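Local coordinates for protein TRAP dicarboxylate transporter, DctP subunit (Anaerococcus prevoti, PDB 4N91) that binds D-glucuronate as the solute-binding subunit of a TRAP transporter, probably capturing the sugar acid outside the cell membrane for uptake, at residues A[54-59]-A[260-265]; A[61-66]-A[253-258]; A[144-149]-A[244-249]; A[119-124]-A[148-153]. All coordinates share one frame; numbering follows the deposited sequence.

Interaction 1: A[54-59]-A[260-265]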
loop_
_atom_site.group_PDB
_atom_site.type_symbol
_atom_site.label_atom_id
_atom_site.label_comp_id
_atom_site.label_asym_id
_atom_site.label_seq_id
_atom_site.Cartn_x
_atom_site.Cartn_y
_atom_site.Cartn_z
ATOM N N GLU A 54 -20.863 8.472 -1.054
ATOM C CA GLU A 54 -22.008 9.087 -0.413
ATOM C C GLU A 54 -21.798 10.604 -0.255
ATOM O O GLU A 54 -22.715 11.409 -0.479
ATOM C CB GLU A 54 -22.249 8.440 0.941
ATOM C CG GLU A 54 -23.534 8.945 1.608
ATOM C CD GLU A 54 -23.792 8.294 2.948
ATOM O OE1 GLU A 54 -22.922 7.512 3.397
ATOM O OE2 GLU A 54 -24.858 8.564 3.552
ATOM N N TYR A 55 -20.595 11.001 0.132
ATOM C CA TYR A 55 -20.303 12.412 0.300
ATOM C C TYR A 55 -20.527 13.161 -1.005
ATOM O O TYR A 55 -21.215 14.189 -1.038
ATOM C CB TYR A 55 -18.876 12.645 0.792
ATOM C CG TYR A 55 -18.568 14.111 0.926
ATOM C CD1 TYR A 55 -18.932 14.809 2.076
ATOM C CD2 TYR A 55 -17.951 14.814 -0.095
ATOM C CE1 TYR A 55 -18.673 16.155 2.199
ATOM C CE2 TYR A 55 -17.692 16.168 0.018
ATOM C CZ TYR A 55 -18.058 16.832 1.169
ATOM O OH TYR A 55 -17.814 18.186 1.288
ATOM N N VAL A 56 -19.937 12.662 -2.085
ATOM C CA VAL A 56 -19.983 13.387 -3.346
ATOM C C VAL A 56 -21.394 13.388 -3.916
ATOM O O VAL A 56 -21.879 14.418 -4.376
ATOM C CB VAL A 56 -18.988 12.804 -4.372
ATOM C CG1 VAL A 56 -19.197 13.446 -5.731
ATOM C CG2 VAL A 56 -17.566 13.002 -3.889
ATOM N N GLU A 57 -22.062 12.242 -3.883
ATOM C CA GLU A 57 -23.396 12.147 -4.448
ATOM C C GLU A 57 -24.413 12.973 -3.662
ATOM O O GLU A 57 -25.383 13.468 -4.231
ATOM C CB GLU A 57 -23.825 10.679 -4.542
ATOM C CG GLU A 57 -23.012 9.907 -5.568
ATOM C CD GLU A 57 -23.527 8.506 -5.808
ATOM O OE1 GLU A 57 -24.507 8.093 -5.146
ATOM O OE2 GLU A 57 -22.939 7.813 -6.671
ATOM N N ASP A 58 -24.189 13.134 -2.363
ATOM C CA ASP A 58 -25.066 13.978 -1.559
ATOM C C ASP A 58 -24.987 15.433 -2.008
ATOM O O ASP A 58 -25.986 16.155 -1.942
ATOM C CB ASP A 58 -24.718 13.884 -0.075
ATOM C CG ASP A 58 -25.271 12.627 0.586
ATOM O OD1 ASP A 58 -26.110 11.933 -0.031
ATOM O OD2 ASP A 58 -24.868 12.337 1.735
ATOM N N LYS A 59 -23.816 15.880 -2.452
ATOM C CA LYS A 59 -23.667 17.280 -2.858
ATOM C C LYS A 59 -23.975 17.489 -4.342
ATOM O O LYS A 59 -24.427 18.562 -4.740
ATOM C CB LYS A 59 -22.259 17.806 -2.562
ATOM C CG LYS A 59 -21.752 17.532 -1.143
ATOM C CD LYS A 59 -21.501 18.802 -0.346
ATOM C CE LYS A 59 -20.469 19.697 -1.032
ATOM N NZ LYS A 59 -19.965 20.822 -0.181
ATOM N N LYS A 260 -13.969 21.062 -6.035
ATOM C CA LYS A 260 -13.919 21.304 -4.600
ATOM C C LYS A 260 -14.617 20.175 -3.836
ATOM O O LYS A 260 -14.132 19.711 -2.800
ATOM C CB LYS A 260 -14.515 22.669 -4.263
ATOM C CG LYS A 260 -13.553 23.783 -4.624
ATOM C CD LYS A 260 -14.211 25.139 -4.586
ATOM C CE LYS A 260 -13.173 26.237 -4.659
ATOM N NZ LYS A 260 -13.802 27.530 -5.024
ATOM N N VAL A 261 -15.732 19.700 -4.379
ATOM C CA VAL A 261 -16.479 18.626 -3.739
ATOM C C VAL A 261 -15.697 17.316 -3.816
ATOM O O VAL A 261 -15.591 16.592 -2.825
ATOM C CB VAL A 261 -17.877 18.458 -4.341
ATOM C CG1 VAL A 261 -18.541 17.209 -3.795
ATOM C CG2 VAL A 261 -18.731 19.724 -4.066
ATOM N N PHE A 262 -15.145 16.997 -4.981
ATOM C CA PHE A 262 -14.320 15.790 -5.062
ATOM C C PHE A 262 -13.139 15.844 -4.108
ATOM O O PHE A 262 -12.814 14.829 -3.473
ATOM C CB PHE A 262 -13.847 15.524 -6.495
ATOM C CG PHE A 262 -14.845 14.793 -7.313
ATOM C CD1 PHE A 262 -14.835 13.420 -7.366
ATOM C CD2 PHE A 262 -15.819 15.478 -8.020
ATOM C CE1 PHE A 262 -15.758 12.749 -8.123
ATOM C CE2 PHE A 262 -16.745 14.802 -8.770
ATOM C CZ PHE A 262 -16.725 13.447 -8.811
ATOM N N ASP A 263 -12.501 17.004 -3.989
ATOM C CA ASP A 263 -11.350 17.139 -3.100
ATOM C C ASP A 263 -11.761 16.889 -1.638
ATOM O O ASP A 263 -11.064 16.202 -0.893
ATOM C CB ASP A 263 -10.695 18.520 -3.254
ATOM C CG ASP A 263 -9.935 18.677 -4.578
ATOM O OD1 ASP A 263 -9.795 17.691 -5.326
ATOM O OD2 ASP A 263 -9.471 19.800 -4.870
ATOM N N GLU A 264 -12.898 17.445 -1.242
ATOM C CA GLU A 264 -13.435 17.226 0.099
ATOM C C GLU A 264 -13.724 15.743 0.280
ATOM O O GLU A 264 -13.447 15.153 1.337
ATOM C CB GLU A 264 -14.710 18.049 0.307
ATOM C CG GLU A 264 -14.499 19.550 0.409
ATOM C CD GLU A 264 -15.814 20.357 0.320
ATOM O OE1 GLU A 264 -16.794 19.873 -0.299
ATOM O OE2 GLU A 264 -15.867 21.483 0.870
ATOM N N GLY A 265 -14.259 15.123 -0.770
ATOM C CA GLY A 265 -14.513 13.696 -0.739
ATOM C C GLY A 265 -13.269 12.866 -0.523
ATOM O O GLY A 265 -13.318 11.864 0.175
#

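Interaction 2: A[61-66]-A[253-258]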
loop_
_atom_site.group_PDB
_atom_site.type_symbol
_atom_site.label_atom_id
_atom_site.label_comp_id
_atom_site.label_asym_id
_atom_site.label_seq_id
_atom_site.Cartn_x
_atom_site.Cartn_y
_atom_site.Cartn_z
ATOM N N GLY A 61 -25.265 14.636 -6.595
ATOM C CA GLY A 61 -25.759 13.350 -7.077
ATOM C C GLY A 61 -26.591 13.414 -8.349
ATOM O O GLY A 61 -26.685 12.431 -9.093
ATOM N N ASP A 62 -27.209 14.560 -8.608
ATOM C CA ASP A 62 -27.943 14.736 -9.855
ATOM C C ASP A 62 -26.998 14.636 -11.054
ATOM O O ASP A 62 -27.441 14.396 -12.177
ATOM C CB ASP A 62 -28.655 16.095 -9.885
ATOM C CG ASP A 62 -29.849 16.157 -8.949
ATOM O OD1 ASP A 62 -30.367 15.085 -8.565
ATOM O OD2 ASP A 62 -30.279 17.281 -8.605
ATOM N N LYS A 63 -25.700 14.821 -10.814
ATOM C CA LYS A 63 -24.732 14.994 -11.895
ATOM C C LYS A 63 -23.750 13.838 -12.046
ATOM O O LYS A 63 -23.320 13.524 -13.156
ATOM C CB LYS A 63 -23.937 16.272 -11.657
ATOM C CG LYS A 63 -23.085 16.695 -12.829
ATOM C CD LYS A 63 -22.519 18.092 -12.609
ATOM C CE LYS A 63 -21.655 18.542 -13.777
ATOM N NZ LYS A 63 -21.091 19.903 -13.537
ATOM N N TYR A 64 -23.363 13.231 -10.932
ATOM C CA TYR A 64 -22.388 12.158 -10.978
ATOM C C TYR A 64 -22.922 10.899 -10.322
ATOM O O TYR A 64 -23.550 10.948 -9.266
ATOM C CB TYR A 64 -21.083 12.570 -10.286
ATOM C CG TYR A 64 -20.379 13.761 -10.900
ATOM C CD1 TYR A 64 -19.567 13.620 -12.016
ATOM C CD2 TYR A 64 -20.523 15.028 -10.357
ATOM C CE1 TYR A 64 -18.918 14.713 -12.576
ATOM C CE2 TYR A 64 -19.884 16.120 -10.907
ATOM C CZ TYR A 64 -19.086 15.960 -12.017
ATOM O OH TYR A 64 -18.448 17.054 -12.559
ATOM N N ASP A 65 -22.666 9.769 -10.967
ATOM C CA ASP A 65 -22.905 8.475 -10.363
ATOM C C ASP A 65 -21.540 7.848 -10.116
ATOM O O ASP A 65 -20.849 7.483 -11.056
ATOM C CB ASP A 65 -23.732 7.593 -11.289
ATOM C CG ASP A 65 -23.918 6.190 -10.745
ATOM O OD1 ASP A 65 -23.651 5.963 -9.546
ATOM O OD2 ASP A 65 -24.341 5.310 -11.514
ATOM N N ILE A 66 -21.135 7.772 -8.855
ATOM C CA ILE A 66 -19.850 7.151 -8.519
ATOM C C ILE A 66 -20.042 5.648 -8.347
ATOM O O ILE A 66 -20.874 5.210 -7.557
ATOM C CB ILE A 66 -19.244 7.807 -7.261
ATOM C CG1 ILE A 66 -18.748 9.213 -7.619
ATOM C CG2 ILE A 66 -18.121 6.971 -6.694
ATOM C CD1 ILE A 66 -18.360 10.055 -6.441
ATOM N N GLY A 253 -10.135 18.582 -15.534
ATOM C CA GLY A 253 -11.278 18.954 -16.344
ATOM C C GLY A 253 -12.519 19.307 -15.548
ATOM O O GLY A 253 -13.443 19.921 -16.076
ATOM N N LEU A 254 -12.568 18.923 -14.277
ATOM C CA LEU A 254 -13.733 19.237 -13.462
ATOM C C LEU A 254 -13.934 20.747 -13.303
ATOM O O LEU A 254 -12.975 21.494 -13.077
ATOM C CB LEU A 254 -13.619 18.618 -12.073
ATOM C CG LEU A 254 -13.582 17.093 -12.034
ATOM C CD1 LEU A 254 -13.356 16.655 -10.612
ATOM C CD2 LEU A 254 -14.874 16.504 -12.559
ATOM N N PRO A 255 -15.183 21.196 -13.396
ATOM C CA PRO A 255 -15.478 22.589 -13.038
ATOM C C PRO A 255 -15.048 22.883 -11.605
ATOM O O PRO A 255 -15.029 21.957 -10.781
ATOM C CB PRO A 255 -17.002 22.658 -13.138
ATOM C CG PRO A 255 -17.375 21.590 -14.064
ATOM C CD PRO A 255 -16.392 20.472 -13.817
ATOM N N GLU A 256 -14.753 24.147 -11.306
ATOM C CA GLU A 256 -14.201 24.543 -10.014
ATOM C C GLU A 256 -14.989 23.978 -8.845
ATOM O O GLU A 256 -14.411 23.448 -7.897
ATOM C CB GLU A 256 -14.181 26.077 -9.877
ATOM C CG GLU A 256 -13.707 26.555 -8.494
ATOM C CD GLU A 256 -13.958 28.040 -8.239
ATOM O OE1 GLU A 256 -14.641 28.695 -9.059
ATOM O OE2 GLU A 256 -13.476 28.553 -7.203
ATOM N N GLU A 257 -16.308 24.121 -8.906
ATOM C CA GLU A 257 -17.151 23.791 -7.773
ATOM C C GLU A 257 -17.216 22.290 -7.600
ATOM O O GLU A 257 -17.256 21.794 -6.477
ATOM C CB GLU A 257 -18.551 24.366 -7.945
ATOM C CG GLU A 257 -18.639 25.837 -7.553
ATOM C CD GLU A 257 -18.374 26.060 -6.064
ATOM O OE1 GLU A 257 -19.126 25.497 -5.234
ATOM O OE2 GLU A 257 -17.412 26.787 -5.725
ATOM N N ASP A 258 -17.219 21.569 -8.714
ATOM C CA ASP A 258 -17.211 20.114 -8.658
ATOM C C ASP A 258 -15.891 19.596 -8.085
ATOM O O ASP A 258 -15.874 18.668 -7.272
ATOM C CB ASP A 258 -17.434 19.525 -10.041
ATOM C CG ASP A 258 -18.804 19.832 -10.587
ATOM O OD1 ASP A 258 -19.504 20.666 -9.986
ATOM O OD2 ASP A 258 -19.181 19.242 -11.619
#

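Interaction 3: A[144-149]-A[244-249]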
loop_
_atom_site.group_PDB
_atom_site.type_symbol
_atom_site.label_atom_id
_atom_site.label_comp_id
_atom_site.label_asym_id
_atom_site.label_seq_id
_atom_site.Cartn_x
_atom_site.Cartn_y
_atom_site.Cartn_z
ATOM N N GLU A 144 -2.512 11.463 -11.077
ATOM C CA GLU A 144 -1.894 12.053 -9.909
ATOM C C GLU A 144 -2.518 11.495 -8.648
ATOM O O GLU A 144 -3.699 11.095 -8.633
ATOM C CB GLU A 144 -1.950 13.570 -9.951
ATOM C CG GLU A 144 -3.239 14.191 -9.586
ATOM C CD GLU A 144 -3.183 15.727 -9.660
ATOM O OE1 GLU A 144 -2.081 16.315 -9.668
ATOM O OE2 GLU A 144 -4.256 16.340 -9.737
ATOM N N GLY A 145 -1.705 11.444 -7.599
ATOM C CA GLY A 145 -2.173 11.030 -6.284
ATOM C C GLY A 145 -3.018 12.128 -5.694
ATOM O O GLY A 145 -2.701 13.312 -5.833
ATOM N N VAL A 146 -4.111 11.737 -5.044
ATOM C CA VAL A 146 -4.991 12.699 -4.403
ATOM C C VAL A 146 -5.093 12.529 -2.885
ATOM O O VAL A 146 -5.404 13.505 -2.174
ATOM C CB VAL A 146 -6.405 12.701 -5.024
ATOM C CG1 VAL A 146 -6.332 13.179 -6.486
ATOM C CG2 VAL A 146 -7.093 11.343 -4.864
ATOM N N THR A 147 -4.787 11.326 -2.407
ATOM C CA THR A 147 -4.678 11.062 -0.975
ATOM C C THR A 147 -4.014 9.706 -0.778
ATOM O O THR A 147 -3.670 9.037 -1.756
ATOM C CB THR A 147 -6.049 11.159 -0.235
ATOM O OG1 THR A 147 -5.831 11.173 1.185
ATOM C CG2 THR A 147 -6.953 10.030 -0.594
ATOM N N TRP A 148 -3.813 9.343 0.482
ATOM C CA TRP A 148 -3.249 8.054 0.849
ATOM C C TRP A 148 -4.221 7.311 1.771
ATOM O O TRP A 148 -5.163 7.885 2.329
ATOM C CB TRP A 148 -1.899 8.249 1.535
ATOM C CG TRP A 148 -2.010 8.900 2.908
ATOM C CD1 TRP A 148 -2.208 10.237 3.187
ATOM C CD2 TRP A 148 -1.911 8.245 4.177
ATOM N NE1 TRP A 148 -2.249 10.436 4.552
ATOM C CE2 TRP A 148 -2.057 9.233 5.179
ATOM C CE3 TRP A 148 -1.696 6.918 4.560
ATOM C CZ2 TRP A 148 -2.020 8.928 6.532
ATOM C CZ3 TRP A 148 -1.651 6.621 5.908
ATOM C CH2 TRP A 148 -1.815 7.627 6.880
ATOM N N LEU A 149 -3.983 6.016 1.906
ATOM C CA LEU A 149 -4.766 5.167 2.780
ATOM C C LEU A 149 -3.799 4.327 3.583
ATOM O O LEU A 149 -2.738 3.953 3.075
ATOM C CB LEU A 149 -5.703 4.258 1.976
ATOM C CG LEU A 149 -6.607 4.978 0.949
ATOM C CD1 LEU A 149 -7.255 3.971 0.062
ATOM C CD2 LEU A 149 -7.633 5.887 1.587
ATOM N N VAL A 244 -4.407 6.764 -3.508
ATOM C CA VAL A 244 -5.558 6.960 -4.371
ATOM C C VAL A 244 -5.114 7.829 -5.525
ATOM O O VAL A 244 -4.654 8.960 -5.313
ATOM C CB VAL A 244 -6.696 7.645 -3.609
ATOM C CG1 VAL A 244 -7.925 7.747 -4.460
ATOM C CG2 VAL A 244 -6.978 6.885 -2.304
ATOM N N ILE A 245 -5.195 7.282 -6.733
ATOM C CA ILE A 245 -4.779 8.016 -7.912
ATOM C C ILE A 245 -5.984 8.329 -8.785
ATOM O O ILE A 245 -6.924 7.551 -8.862
ATOM C CB ILE A 245 -3.684 7.261 -8.739
ATOM C CG1 ILE A 245 -4.183 5.915 -9.245
ATOM C CG2 ILE A 245 -2.404 7.109 -7.934
ATOM C CD1 ILE A 245 -3.256 5.281 -10.282
ATOM N N ALA A 246 -5.951 9.493 -9.420
ATOM C CA ALA A 246 -7.011 9.910 -10.323
ATOM C C ALA A 246 -6.442 10.254 -11.701
ATOM O O ALA A 246 -5.323 10.761 -11.815
ATOM C CB ALA A 246 -7.734 11.115 -9.737
ATOM N N ASN A 247 -7.200 9.933 -12.744
ATOM C CA ASN A 247 -6.841 10.330 -14.100
ATOM C C ASN A 247 -6.689 11.835 -14.150
ATOM O O ASN A 247 -7.580 12.577 -13.723
ATOM C CB ASN A 247 -7.879 9.873 -15.117
ATOM C CG ASN A 247 -7.548 10.349 -16.527
ATOM O OD1 ASN A 247 -8.058 11.376 -16.981
ATOM N ND2 ASN A 247 -6.640 9.654 -17.193
ATOM N N TYR A 248 -5.548 12.278 -14.655
ATOM C CA TYR A 248 -5.169 13.691 -14.546
ATOM C C TYR A 248 -6.059 14.610 -15.413
ATOM O O TYR A 248 -6.560 15.637 -14.933
ATOM C CB TYR A 248 -3.704 13.858 -14.893
ATOM C CG TYR A 248 -3.221 15.278 -14.720
ATOM C CD1 TYR A 248 -3.341 15.920 -13.500
ATOM C CD2 TYR A 248 -2.654 15.970 -15.772
ATOM C CE1 TYR A 248 -2.910 17.228 -13.327
ATOM C CE2 TYR A 248 -2.221 17.288 -15.604
ATOM C CZ TYR A 248 -2.344 17.897 -14.377
ATOM O OH TYR A 248 -1.918 19.206 -14.191
ATOM N N SER A 249 -6.287 14.211 -16.663
ATOM C CA SER A 249 -7.159 14.998 -17.550
ATOM C C SER A 249 -8.557 15.117 -16.987
ATOM O O SER A 249 -9.171 16.196 -17.003
ATOM C CB SER A 249 -7.209 14.371 -18.951
ATOM O OG SER A 249 -5.958 14.497 -19.574
#

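Interaction 4: A[119-124]-A[148-153]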
loop_
_atom_site.group_PDB
_atom_site.type_symbol
_atom_site.label_atom_id
_atom_site.label_comp_id
_atom_site.label_asym_id
_atom_site.label_seq_id
_atom_site.Cartn_x
_atom_site.Cartn_y
_atom_site.Cartn_z
ATOM N N GLU A 119 3.252 6.928 14.103
ATOM C CA GLU A 119 2.940 8.351 14.199
ATOM C C GLU A 119 3.819 9.162 13.243
ATOM O O GLU A 119 3.338 10.095 12.592
ATOM C CB GLU A 119 3.111 8.883 15.633
ATOM C CG GLU A 119 2.471 8.021 16.697
ATOM C CD GLU A 119 3.421 6.930 17.188
ATOM O OE1 GLU A 119 4.459 7.283 17.806
ATOM O OE2 GLU A 119 3.150 5.740 16.947
ATOM N N ALA A 120 5.113 8.844 13.174
ATOM C CA ALA A 120 5.991 9.533 12.223
ATOM C C ALA A 120 5.460 9.366 10.798
ATOM O O ALA A 120 5.332 10.329 10.045
ATOM C CB ALA A 120 7.425 9.001 12.321
ATOM N N TYR A 121 5.126 8.130 10.460
ATOM C CA TYR A 121 4.575 7.779 9.168
ATOM C C TYR A 121 3.319 8.592 8.819
ATOM O O TYR A 121 3.231 9.198 7.758
ATOM C CB TYR A 121 4.284 6.270 9.206
ATOM C CG TYR A 121 3.509 5.701 8.046
ATOM C CD1 TYR A 121 3.795 6.061 6.739
ATOM C CD2 TYR A 121 2.522 4.755 8.266
ATOM C CE1 TYR A 121 3.089 5.509 5.668
ATOM C CE2 TYR A 121 1.807 4.183 7.210
ATOM C CZ TYR A 121 2.093 4.570 5.919
ATOM O OH TYR A 121 1.401 4.020 4.881
ATOM N N HIS A 122 2.341 8.612 9.716
ATOM C CA HIS A 122 1.092 9.305 9.435
ATOM C C HIS A 122 1.323 10.796 9.254
ATOM O O HIS A 122 0.702 11.431 8.394
ATOM C CB HIS A 122 0.101 9.079 10.565
ATOM C CG HIS A 122 -0.310 7.655 10.710
ATOM N ND1 HIS A 122 -1.040 7.195 11.784
ATOM C CD2 HIS A 122 -0.091 6.580 9.912
ATOM C CE1 HIS A 122 -1.243 5.897 11.650
ATOM N NE2 HIS A 122 -0.675 5.499 10.527
ATOM N N HIS A 123 2.217 11.361 10.052
ATOM C CA HIS A 123 2.478 12.787 9.947
ATOM C C HIS A 123 3.178 13.121 8.641
ATOM O O HIS A 123 2.903 14.155 8.047
ATOM C CB HIS A 123 3.292 13.283 11.137
ATOM C CG HIS A 123 2.455 13.547 12.347
ATOM N ND1 HIS A 123 2.206 12.589 13.308
ATOM C CD2 HIS A 123 1.770 14.651 12.728
ATOM C CE1 HIS A 123 1.427 13.103 14.245
ATOM N NE2 HIS A 123 1.146 14.352 13.913
ATOM N N VAL A 124 4.079 12.243 8.208
ATOM C CA VAL A 124 4.716 12.393 6.910
ATOM C C VAL A 124 3.696 12.402 5.773
ATOM O O VAL A 124 3.724 13.299 4.933
ATOM C CB VAL A 124 5.809 11.316 6.673
ATOM C CG1 VAL A 124 6.216 11.246 5.200
ATOM C CG2 VAL A 124 7.026 11.623 7.544
ATOM N N TRP A 148 -3.813 9.343 0.482
ATOM C CA TRP A 148 -3.249 8.054 0.849
ATOM C C TRP A 148 -4.221 7.311 1.771
ATOM O O TRP A 148 -5.163 7.885 2.329
ATOM C CB TRP A 148 -1.899 8.249 1.535
ATOM C CG TRP A 148 -2.010 8.900 2.908
ATOM C CD1 TRP A 148 -2.208 10.237 3.187
ATOM C CD2 TRP A 148 -1.911 8.245 4.177
ATOM N NE1 TRP A 148 -2.249 10.436 4.552
ATOM C CE2 TRP A 148 -2.057 9.233 5.179
ATOM C CE3 TRP A 148 -1.696 6.918 4.560
ATOM C CZ2 TRP A 148 -2.020 8.928 6.532
ATOM C CZ3 TRP A 148 -1.651 6.621 5.908
ATOM C CH2 TRP A 148 -1.815 7.627 6.880
ATOM N N LEU A 149 -3.983 6.016 1.906
ATOM C CA LEU A 149 -4.766 5.167 2.780
ATOM C C LEU A 149 -3.799 4.327 3.583
ATOM O O LEU A 149 -2.738 3.953 3.075
ATOM C CB LEU A 149 -5.703 4.258 1.976
ATOM C CG LEU A 149 -6.607 4.978 0.949
ATOM C CD1 LEU A 149 -7.255 3.971 0.062
ATOM C CD2 LEU A 149 -7.633 5.887 1.587
ATOM N N ASP A 150 -4.174 4.001 4.814
ATOM C CA ASP A 150 -3.320 3.251 5.722
ATOM C C ASP A 150 -3.368 1.758 5.365
ATOM O O ASP A 150 -4.446 1.182 5.182
ATOM C CB ASP A 150 -3.845 3.435 7.146
ATOM C CG ASP A 150 -2.814 3.142 8.221
ATOM O OD1 ASP A 150 -1.765 2.520 7.956
ATOM O OD2 ASP A 150 -3.073 3.562 9.384
ATOM N N ALA A 151 -2.196 1.151 5.249
ATOM C CA ALA A 151 -2.071 -0.296 5.068
ATOM C C ALA A 151 -1.128 -0.880 6.127
ATOM O O ALA A 151 -0.526 -1.935 5.927
ATOM C CB ALA A 151 -1.593 -0.617 3.670
ATOM N N GLY A 152 -1.007 -0.213 7.274
ATOM C CA GLY A 152 -0.212 -0.757 8.369
ATOM C C GLY A 152 1.234 -0.989 7.993
ATOM O O GLY A 152 1.788 -0.256 7.181
ATOM N N SER A 153 1.854 -2.007 8.589
ATOM C CA SER A 153 3.224 -2.365 8.277
ATOM C C SER A 153 3.262 -3.774 7.683
ATOM O O SER A 153 2.357 -4.573 7.922
ATOM C CB SER A 153 4.120 -2.320 9.528
ATOM O OG SER A 153 3.739 -3.318 10.453
HETATM O O HOH W 1 0.724 1.425 5.200
HETATM O O HOH W 2 -0.035 2.762 9.878
#

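Interaction 1: A[54-59]-A[260-265]
Tyr55 and Lys59 of helix 44-60 both bring their polar ends to one oxygen of Glu264 on helix 256-290. The phenol OH of Tyr55 donates to Glu264 OE1 at 2.5 Å, arriving from above the carboxylate plane, 71° out of it. Lys59 NZ adds a weak hydrogen bond and salt bridge to the same OE1 at 3.3 Å, its chain bent at chi2 and chi3 to bring the ammonium round. A phenylalanine at Tyr55 would probably lose the stronger of these two grips and leave Glu264 held by the weak lysine bond, its carboxylate freer to turn.

Apolar contacts accompany these bonds. With CG anti to the backbone N (chi1 178°), the Tyr55 ring reaches helix 256-290, its CE2 4.0 Å from Val261 CG1 and its CD2 3.7 Å from Gly265 CA. Glycine suits that position: a CB there would sit tightly against Val56 CG2. The aliphatic part of Lys59 also covers Val261, with CE pressed to 3.5 Å from CG2, tighter than usual for two carbons. On the buried side Val56 CG1 makes a CH-pi contact over one face of the Phe262 ring, 4.2 Å from its centroid, and Ile66 of strand 64-69 touches both residues.

Val56, Val261 and Phe262 thus pack on the buried side of a nearly antiparallel helix pair, while the ends of Lys59 and Glu264 lie at its surface. The axes of segments 54-59 and 260-265 approach to 9.0 Å, at 154° between their directions, joining two helices that pack beside the five-stranded sheet in this member of the periplasmic-binding-protein clan.

Interaction 2: A[61-66]-A[253-258]
Asp258 OD2 takes two donors from the loop and strand facing it. Tyr64 OH lies 2.5 Å from Asp258 OD2, a very short hydrogen bond, and Lys63 NZ forms a salt bridge to the same oxygen at 2.8 Å, arriving on its syn side and only 17° out of the carboxylate plane. The tyrosine ring stands nearly upright to that plane, at 82°. Around this centre, Leu254 CD2 comes within 3.6 Å of Tyr64 OH, and Pro255 CG lies 4.1 Å from Lys63 NZ. An alanine in place of Asp258 would probably leave the Lys63 ammonium without its counter-charge and the buried Tyr64 hydroxyl without this acceptor.

With CG anti to the backbone N (chi1 -169°) and the rest of the chain extended, Lys63 reaches Asp258 and lays CG over one face of the Tyr64 ring. Pro255, at the N-cap of helix 256-290, suits a helix start, where its missing N-H costs no helical bond; Asp258 sits in the first turn, where the helix end would probably help stabilise its negative charge.

Further out, Lys63 and Asp65 join 64-69, an outermost strand of the sheet, to strand 31-36 through backbone hydrogen bonds, while Tyr64 meets Phe262 of helix 256-290 edge-to-face and Asp258 touches Leu60 of helix 44-60.

Interaction 3: A[144-149]-A[244-249]
Val244 and Ala246 of strand 242-247 bond to strand 143-149, its antiparallel neighbour at one edge of the five-stranded mixed sheet; the pairs Glu144-Ala246 and Gly145-Ile245 set the register. Val244 N donates to Thr147 O at 3.0 Å, and Val244 O accepts from Val146 N at 2.8 Å, nearly along the C=O axis. Bonding of one residue to two in succession is consistent with a beta bulge, as the psi of Val146 (-22°) also suggests. The Val244 side chain packs on its neighbours: CG2 lies 3.6 Å from Thr147 CG2 and 3.8 Å from Leu149 CD1, while CG1 meets Val146 CG2. Beta-branched residues suit the extended backbones of Val244 and Thr147, and Leu149 carries the apolar layer toward the pocket, its side chain about 7 Å from bound glucuronate.

Ile245 faces Gly145 in a non-hydrogen-bonded pair; with no side chain on the glycine, the two CA atoms come within 4.3 Å. Ala246 pairs with Glu144 through two hydrogen bonds, N to O in both directions, and its small CB packs on Val146 CG1. Asn247 ends the strand and caps helix 248-253, its OD1 accepting from Trp250 N.

Tyr248 opens that helix with its ring swung back toward the strand. Glu144, whose OE1 is held by a salt bridge to Arg139, lays its carboxylate at the ring edge, planes 77° apart, with Glu144 CD 3.8 Å from Tyr248 CD1.

Interaction 4: A[119-124]-A[148-153]
Tyr121 and His122 of helix 118-125 form an aromatic cluster with Trp148 beside the glucuronate pocket, where strand 143-149 gives way to an Asx turn leading through the pocket residue Ala151. The rings meet obliquely: the six-membered ring of Trp148 is tilted 56° to Tyr121 and 36° to His122. Trp148 CH2 approaches His122 CD2 at 3.6 Å, and its CZ3 lies 4.3 Å from Tyr121 CZ. The indole is placed there by chi1 69°, CG between backbone N and carbonyl carbon, while its NE1 hydrogen-bonds to Asp126 OD1.

In the turn, Asp150 OD1 accepts from Gly152 N at 2.9 Å; Gly152 has a positive phi, which a glycine adopts readily. Two waters couple this turn to the helix. One lies 2.7 Å from Tyr121 OH, accepts from Ala151 N at 2.9 Å and donates to Gly152 O at 2.8 Å. The other lies 2.9 Å from His122 NE2 and donates to Asp150 OD1 at 2.6 Å. Tyrosine and histidine suit this face because each joins a flat ring for packing to a polar atom for water.

Behind the cluster, helix 322-334 packs on Val124. Helix 256-290 touches Trp148 through Arg274 and Asp150 through Trp277, and Leu149 pairs through its backbone with Asp242 of strand 242-247.

Overall arrangement
Interactions 1 and 2 share helix 256-290, and their centres are 8 Å apart. They are joined by Phe262 CD2 against Leu254 CD1 at 3.8 Å, and by a probable hydrogen bond from Ile66 N to Glu57 OE2 at 2.8 Å. Interaction 3, its centre about 16 Å from that of interaction 2, reaches the same sheet through strand 143-149, whereas interaction 2 uses strand 64-69, at the opposite edge. Strand 143-149 then carries Trp148 and Leu149 on into interaction 4, whose centre is about 17 Å from that of interaction 3, and where Ala151 lines the pocket. Interactions 3 and 4 thus lie near bound glucuronate, while interactions 1 and 2 lie away from it.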